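PDB 5XDC: thermophilic dibenzothiophene desulfurization enzyme C from Paenibacillus sp. A11-2, which acts as a dibenzothiophene monooxygenase, probably using reduced FMN and dioxygen to oxidise its substrate to the sulfoxide and then the sulfone. Local coordinates for residues A44-I49 with R121-N126; L57-E62 with S96-V101. All blocks are in the same frame, centred on the assembly; numbering follows the deposited sequence.

In the fold
Both contacts are buried, though Leu58 in contact 2 is partly exposed, and centre on a phenylalanine ring, but they sit at different places in the acyl-CoA dehydrogenase-like fold. Contact 1 joins helix 43-52 to the entry of strand 124-127, where the helical N-terminal part meets the beta sheet; contact 2 stays among the helices, packing the loop after helix 43-52 on helix 85-104. Their chemistry differs accordingly: a cation-pi stack with a bound water in contact 1, apolar side-chain contacts in contact 2. Their centres lie about 14 Å apart, and contact 2 is nested within the loop that contact 1 closes. They touch at Asn97 OD1 and Asn126 ND2, 2.9 Å apart, a probable hydrogen bond.

Contact 1: A44-I49 with R121-N126; sequences AERDAI and RWFLGN
The guanidinium of Arg46 lies over one face of the Phe123 ring, while the backbone carbonyl O of Arg46 lies in the ring plane at its edge. Stacking is supported by three measures: Arg46 CZ is 4.0 Å from the Phe123 ring centroid, only 11° off the ring normal, and the two planes are inclined by 23°. Arg46 NH1 hangs over the centre of the Phe123 ring, 3.8 Å above its plane, while Arg46 NH2 lies back by the root, 3.5 Å from Phe123 CG. A bend at chi3 (59°) turns the arginine chain and brings the guanidinium over this face. Obliquely to the ring comes Ile49, whose CG2 is 3.9 Å from Phe123 CE2, and Leu55 also packs against the phenylalanine.

At the guanidinium edge, in its plane, a water accepts from Arg46 NH2 at 2.9 Å and can donate to Leu124 O (3.0 Å), though more acceptors than protons surround it. Arg46 NE is in a salt bridge with Asp164, so the buried charge has a carboxylate as well as an aromatic face.

In this acyl-CoA dehydrogenase-like fold the contact lies at the seam between the N-terminal helices and the beta sheet. A Schellman motif at Arg121 ends helix 107-119; the chain then enters strand 124-127, which runs parallel to strand 167-174. Asp166, just before that partner strand, accepts from Phe123 N through OD2. Further along is Asn126, which binds FMN in another crystal structure of this protein. An alanine in place of Phe123 would remove the ring and would probably leave the Arg46 guanidinium without its cation-pi partner, less restrained in its tilt, and open a gap beside Ile49 CG2.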
loop_
_atom_site.group_PDB
_atom_site.type_symbol
_atom_site.label_atom_id
_atom_site.label_comp_id
_atom_site.label_asym_id
_atom_site.label_seq_id
_atom_site.Cartn_x
_atom_site.Cartn_y
_atom_site.Cartn_z
ATOM N N ALA B 44 -7.988 11.548 -38.964
ATOM C CA ALA B 44 -9.444 11.510 -39.083
ATOM C C ALA B 44 -10.106 11.936 -37.787
ATOM O O ALA B 44 -11.088 12.692 -37.792
ATOM C CB ALA B 44 -9.909 10.110 -39.466
ATOM N N GLU B 45 -9.567 11.469 -36.664
ATOM C CA GLU B 45 -10.150 11.765 -35.367
ATOM C C GLU B 45 -9.905 13.218 -34.981
ATOM O O GLU B 45 -10.779 13.865 -34.393
ATOM C CB GLU B 45 -9.570 10.803 -34.326
ATOM C CG GLU B 45 -10.040 9.363 -34.479
ATOM C CD GLU B 45 -9.437 8.639 -35.675
ATOM O OE1 GLU B 45 -8.282 8.948 -36.060
ATOM O OE2 GLU B 45 -10.127 7.740 -36.218
ATOM N N ARG B 46 -8.721 13.745 -35.302
ATOM C CA ARG B 46 -8.468 15.164 -35.099
ATOM C C ARG B 46 -9.455 16.006 -35.906
ATOM O O ARG B 46 -9.959 17.019 -35.417
ATOM C CB ARG B 46 -7.019 15.501 -35.465
ATOM C CG ARG B 46 -5.977 14.922 -34.485
ATOM C CD ARG B 46 -4.562 15.144 -34.980
ATOM N NE ARG B 46 -4.282 16.564 -35.170
ATOM C CZ ARG B 46 -3.858 17.391 -34.214
ATOM N NH1 ARG B 46 -3.628 16.935 -32.985
ATOM N NH2 ARG B 46 -3.663 18.671 -34.469
ATOM N N ASP B 47 -9.771 15.583 -37.133
ATOM C CA ASP B 47 -10.742 16.336 -37.928
ATOM C C ASP B 47 -12.153 16.217 -37.352
ATOM O O ASP B 47 -12.930 17.178 -37.396
ATOM C CB ASP B 47 -10.715 15.872 -39.387
ATOM C CG ASP B 47 -9.481 16.357 -40.148
ATOM O OD1 ASP B 47 -8.770 17.265 -39.667
ATOM O OD2 ASP B 47 -9.228 15.829 -41.264
ATOM N N ALA B 48 -12.512 15.060 -36.792
ATOM C CA ALA B 48 -13.798 14.960 -36.109
ATOM C C ALA B 48 -13.874 15.939 -34.943
ATOM O O ALA B 48 -14.920 16.549 -34.699
ATOM C CB ALA B 48 -14.041 13.533 -35.625
ATOM N N ILE B 49 -12.776 16.100 -34.201
ATOM C CA ILE B 49 -12.758 17.086 -33.128
ATOM C C ILE B 49 -12.908 18.492 -33.703
ATOM O O ILE B 49 -13.610 19.343 -33.136
ATOM C CB ILE B 49 -11.473 16.930 -32.287
ATOM C CG1 ILE B 49 -11.526 15.601 -31.526
ATOM C CG2 ILE B 49 -11.303 18.114 -31.342
ATOM C CD1 ILE B 49 -10.241 15.270 -30.782
ATOM N N ARG B 121 -10.954 26.363 -37.651
ATOM C CA ARG B 121 -11.016 25.146 -36.838
ATOM C C ARG B 121 -9.623 24.734 -36.354
ATOM O O ARG B 121 -9.184 23.596 -36.537
ATOM C CB ARG B 121 -11.711 24.023 -37.609
ATOM C CG ARG B 121 -13.133 24.424 -38.025
ATOM C CD ARG B 121 -14.032 23.246 -38.335
ATOM N NE ARG B 121 -15.422 23.665 -38.519
ATOM C CZ ARG B 121 -16.324 23.794 -37.542
ATOM N NH1 ARG B 121 -16.015 23.537 -36.266
ATOM N NH2 ARG B 121 -17.557 24.188 -37.850
ATOM N N TRP B 122 -8.940 25.675 -35.711
ATOM C CA TRP B 122 -7.568 25.457 -35.259
ATOM C C TRP B 122 -7.484 24.413 -34.154
ATOM O O TRP B 122 -8.225 24.462 -33.171
ATOM C CB TRP B 122 -6.959 26.751 -34.749
ATOM C CG TRP B 122 -6.519 27.693 -35.816
ATOM C CD1 TRP B 122 -6.652 27.539 -37.174
ATOM C CD2 TRP B 122 -5.865 28.941 -35.613
ATOM N NE1 TRP B 122 -6.116 28.627 -37.820
ATOM C CE2 TRP B 122 -5.629 29.502 -36.885
ATOM C CE3 TRP B 122 -5.462 29.650 -34.475
ATOM C CZ2 TRP B 122 -4.991 30.732 -37.047
ATOM C CZ3 TRP B 122 -4.833 30.875 -34.640
ATOM C CH2 TRP B 122 -4.613 31.404 -35.914
ATOM N N PHE B 123 -6.544 23.493 -34.322
ATOM C CA PHE B 123 -6.134 22.513 -33.322
ATOM C C PHE B 123 -4.686 22.882 -33.005
ATOM O O PHE B 123 -3.826 22.806 -33.886
ATOM C CB PHE B 123 -6.280 21.104 -33.900
ATOM C CG PHE B 123 -6.505 20.008 -32.885
ATOM C CD1 PHE B 123 -5.846 19.997 -31.677
ATOM C CD2 PHE B 123 -7.368 18.965 -33.181
ATOM C CE1 PHE B 123 -6.053 18.954 -30.774
ATOM C CE2 PHE B 123 -7.570 17.934 -32.285
ATOM C CZ PHE B 123 -6.914 17.946 -31.080
ATOM N N LEU B 124 -4.426 23.353 -31.787
ATOM C CA LEU B 124 -3.128 23.922 -31.426
ATOM C C LEU B 124 -2.153 22.833 -31.008
ATOM O O LEU B 124 -2.530 21.875 -30.318
ATOM C CB LEU B 124 -3.266 24.942 -30.292
ATOM C CG LEU B 124 -4.205 26.135 -30.513
ATOM C CD1 LEU B 124 -4.353 26.949 -29.235
ATOM C CD2 LEU B 124 -3.682 27.016 -31.628
ATOM N N GLY B 125 -0.894 22.988 -31.431
ATOM C CA GLY B 125 0.182 22.105 -31.036
ATOM C C GLY B 125 1.259 22.835 -30.242
ATOM O O GLY B 125 1.267 24.068 -30.128
ATOM N N ASN B 126 2.188 22.045 -29.689
ATOM C CA ASN B 126 3.126 22.528 -28.690
ATOM C C ASN B 126 4.549 22.199 -29.119
ATOM O O ASN B 126 4.836 21.051 -29.476
ATOM C CB ASN B 126 2.793 21.888 -27.334
ATOM C CG ASN B 126 3.609 22.439 -26.219
ATOM O OD1 ASN B 126 4.637 21.870 -25.854
ATOM N ND2 ASN B 126 3.160 23.555 -25.650
HETATM O O HOH W 1 -2.246 19.383 -32.023
#

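Contact 2: L57-E62 with S96-V101; sequences LLISKE and SNFAYV
Phe98 meets both Leu58 and Ile59 with the outer end of its ring, and it is the residue of segment 96-101 that carries the contact. The segment is helical throughout, as its bonds from Tyr100 N to Ser96 O and from Val101 N to Asn97 O confirm. The closest backbone approach, between the CA atoms of Leu58 and Phe98, is 8.4 Å, so the gap is bridged by side chains, with no hydrogen bond between the segments.

After Ser96 and Asn97 the walk reaches Phe98. With CG anti to the backbone N (chi1 177°), the ring extends from the helix toward 57-62. Leu58 comes in by CE2 and Ile59 by CE1 and CZ, both obliquely and from the same side of the ring plane. The leucine touches mainly through its first carbon: Leu58 CB lies 3.6 Å from Phe98 CE2, while Leu58 CD1 stays 4.1 Å from Phe98 CD2. Ile59 uses its CG1 methylene, which approaches Phe98 CE1 to 3.6 Å and is 3.8 Å from Phe98 CZ. Two consecutive loop residues thus share the outer half of one ring, and the buried surface totals 143 Å².

Topologically this packs the irregular connection between helices 43-52 and 70-83 onto helix 85-104, within the all-helical N-terminal domain of the acyl-CoA dehydrogenase family. Side chains of two further helices join the contact: Leu58 also touches Trp70 and Val73 of helix 70-83, and Ile59 rests on Tyr114 and Val118 of helix 107-119. The Tyr114 ring meets that of Phe98 too, with the planes at about 35°.

Beyond Phe98 and Ala99, Tyr100 belongs to an aromatic cluster instead, stacked with Phe104 and edge-to-face with Phe171 and Trp247.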
loop_
_atom_site.group_PDB
_atom_site.type_symbol
_atom_site.label_atom_id
_atom_site.label_comp_id
_atom_site.label_asym_id
_atom_site.label_seq_id
_atom_site.Cartn_x
_atom_site.Cartn_y
_atom_site.Cartn_z
ATOM N N LEU B 57 -14.151 25.785 -27.071
ATOM C CA LEU B 57 -14.905 25.803 -25.814
ATOM C C LEU B 57 -14.671 27.065 -24.999
ATOM O O LEU B 57 -15.610 27.596 -24.394
ATOM C CB LEU B 57 -14.562 24.568 -24.962
ATOM C CG LEU B 57 -15.434 23.340 -25.238
ATOM C CD1 LEU B 57 -14.811 22.059 -24.670
ATOM C CD2 LEU B 57 -16.831 23.540 -24.635
ATOM N N LEU B 58 -13.431 27.542 -24.921
ATOM C CA LEU B 58 -13.092 28.642 -24.026
ATOM C C LEU B 58 -13.055 29.998 -24.724
ATOM O O LEU B 58 -12.846 31.014 -24.050
ATOM C CB LEU B 58 -11.743 28.391 -23.339
ATOM C CG LEU B 58 -11.702 27.228 -22.343
ATOM C CD1 LEU B 58 -10.270 26.984 -21.887
ATOM C CD2 LEU B 58 -12.604 27.486 -21.147
ATOM N N ILE B 59 -13.226 30.043 -26.039
ATOM C CA ILE B 59 -13.312 31.321 -26.742
ATOM C C ILE B 59 -14.694 31.904 -26.459
ATOM O O ILE B 59 -15.695 31.190 -26.518
ATOM C CB ILE B 59 -13.070 31.134 -28.247
ATOM C CG1 ILE B 59 -11.619 30.704 -28.510
ATOM C CG2 ILE B 59 -13.370 32.423 -29.040
ATOM C CD1 ILE B 59 -11.380 30.246 -29.941
ATOM N N SER B 60 -14.745 33.193 -26.136
ATOM C CA SER B 60 -16.018 33.834 -25.820
ATOM C C SER B 60 -16.987 33.751 -26.994
ATOM O O SER B 60 -16.594 33.676 -28.159
ATOM C CB SER B 60 -15.792 35.296 -25.467
ATOM O OG SER B 60 -15.397 36.003 -26.632
ATOM N N LYS B 61 -18.279 33.799 -26.677
ATOM C CA LYS B 61 -19.280 33.835 -27.735
ATOM C C LYS B 61 -19.113 35.072 -28.611
ATOM O O LYS B 61 -19.337 35.002 -29.826
ATOM C CB LYS B 61 -20.687 33.782 -27.133
ATOM C CG LYS B 61 -21.019 32.433 -26.510
ATOM C CD LYS B 61 -22.445 32.384 -25.984
ATOM C CE LYS B 61 -22.762 31.011 -25.420
ATOM N NZ LYS B 61 -24.183 30.910 -25.004
ATOM N N GLU B 62 -18.707 36.196 -28.018
ATOM C CA GLU B 62 -18.478 37.424 -28.783
ATOM C C GLU B 62 -17.478 37.200 -29.904
ATOM O O GLU B 62 -17.596 37.808 -30.973
ATOM C CB GLU B 62 -17.993 38.526 -27.844
ATOM C CG GLU B 62 -17.527 39.825 -28.510
ATOM C CD GLU B 62 -18.640 40.566 -29.235
ATOM O OE1 GLU B 62 -19.795 40.486 -28.776
ATOM O OE2 GLU B 62 -18.353 41.219 -30.268
ATOM N N SER B 96 -4.245 23.585 -22.925
ATOM C CA SER B 96 -3.056 24.133 -22.283
ATOM C C SER B 96 -2.413 25.195 -23.161
ATOM O O SER B 96 -2.056 26.278 -22.686
ATOM C CB SER B 96 -2.047 23.024 -21.970
ATOM O OG SER B 96 -0.819 23.566 -21.526
ATOM N N ASN B 97 -2.283 24.905 -24.458
ATOM C CA ASN B 97 -1.718 25.871 -25.391
ATOM C C ASN B 97 -2.596 27.112 -25.476
ATOM O O ASN B 97 -2.097 28.245 -25.424
ATOM C CB ASN B 97 -1.560 25.238 -26.773
ATOM C CG ASN B 97 -0.615 24.030 -26.772
ATOM O OD1 ASN B 97 0.306 23.955 -25.966
ATOM N ND2 ASN B 97 -0.847 23.098 -27.680
ATOM N N PHE B 98 -3.905 26.908 -25.568
ATOM C CA PHE B 98 -4.837 28.025 -25.602
ATOM C C PHE B 98 -4.730 28.873 -24.344
ATOM O O PHE B 98 -4.727 30.104 -24.415
ATOM C CB PHE B 98 -6.259 27.511 -25.768
ATOM C CG PHE B 98 -7.265 28.608 -25.746
ATOM C CD1 PHE B 98 -7.566 29.291 -26.907
ATOM C CD2 PHE B 98 -7.849 29.012 -24.559
ATOM C CE1 PHE B 98 -8.465 30.335 -26.898
ATOM C CE2 PHE B 98 -8.760 30.076 -24.554
ATOM C CZ PHE B 98 -9.056 30.721 -25.721
ATOM N N ALA B 99 -4.648 28.233 -23.178
ATOM C CA ALA B 99 -4.522 28.986 -21.939
ATOM C C ALA B 99 -3.295 29.879 -21.953
ATOM O O ALA B 99 -3.356 31.032 -21.516
ATOM C CB ALA B 99 -4.479 28.035 -20.745
ATOM N N TYR B 100 -2.159 29.366 -22.435
ATOM C CA TYR B 100 -0.963 30.191 -22.501
ATOM C C TYR B 100 -1.204 31.408 -23.385
ATOM O O TYR B 100 -0.863 32.536 -23.017
ATOM C CB TYR B 100 0.227 29.373 -23.019
ATOM C CG TYR B 100 1.527 30.086 -22.791
ATOM C CD1 TYR B 100 1.966 31.091 -23.661
ATOM C CD2 TYR B 100 2.305 29.810 -21.675
ATOM C CE1 TYR B 100 3.143 31.765 -23.426
ATOM C CE2 TYR B 100 3.482 30.473 -21.437
ATOM C CZ TYR B 100 3.900 31.468 -22.308
ATOM O OH TYR B 100 5.067 32.136 -22.066
ATOM N N VAL B 101 -1.793 31.189 -24.554
ATOM C CA VAL B 101 -2.084 32.302 -25.454
ATOM C C VAL B 101 -2.992 33.311 -24.767
ATOM O O VAL B 101 -2.744 34.523 -24.803
ATOM C CB VAL B 101 -2.708 31.783 -26.757
ATOM C CG1 VAL B 101 -3.223 32.963 -27.607
ATOM C CG2 VAL B 101 -1.705 30.955 -27.552
#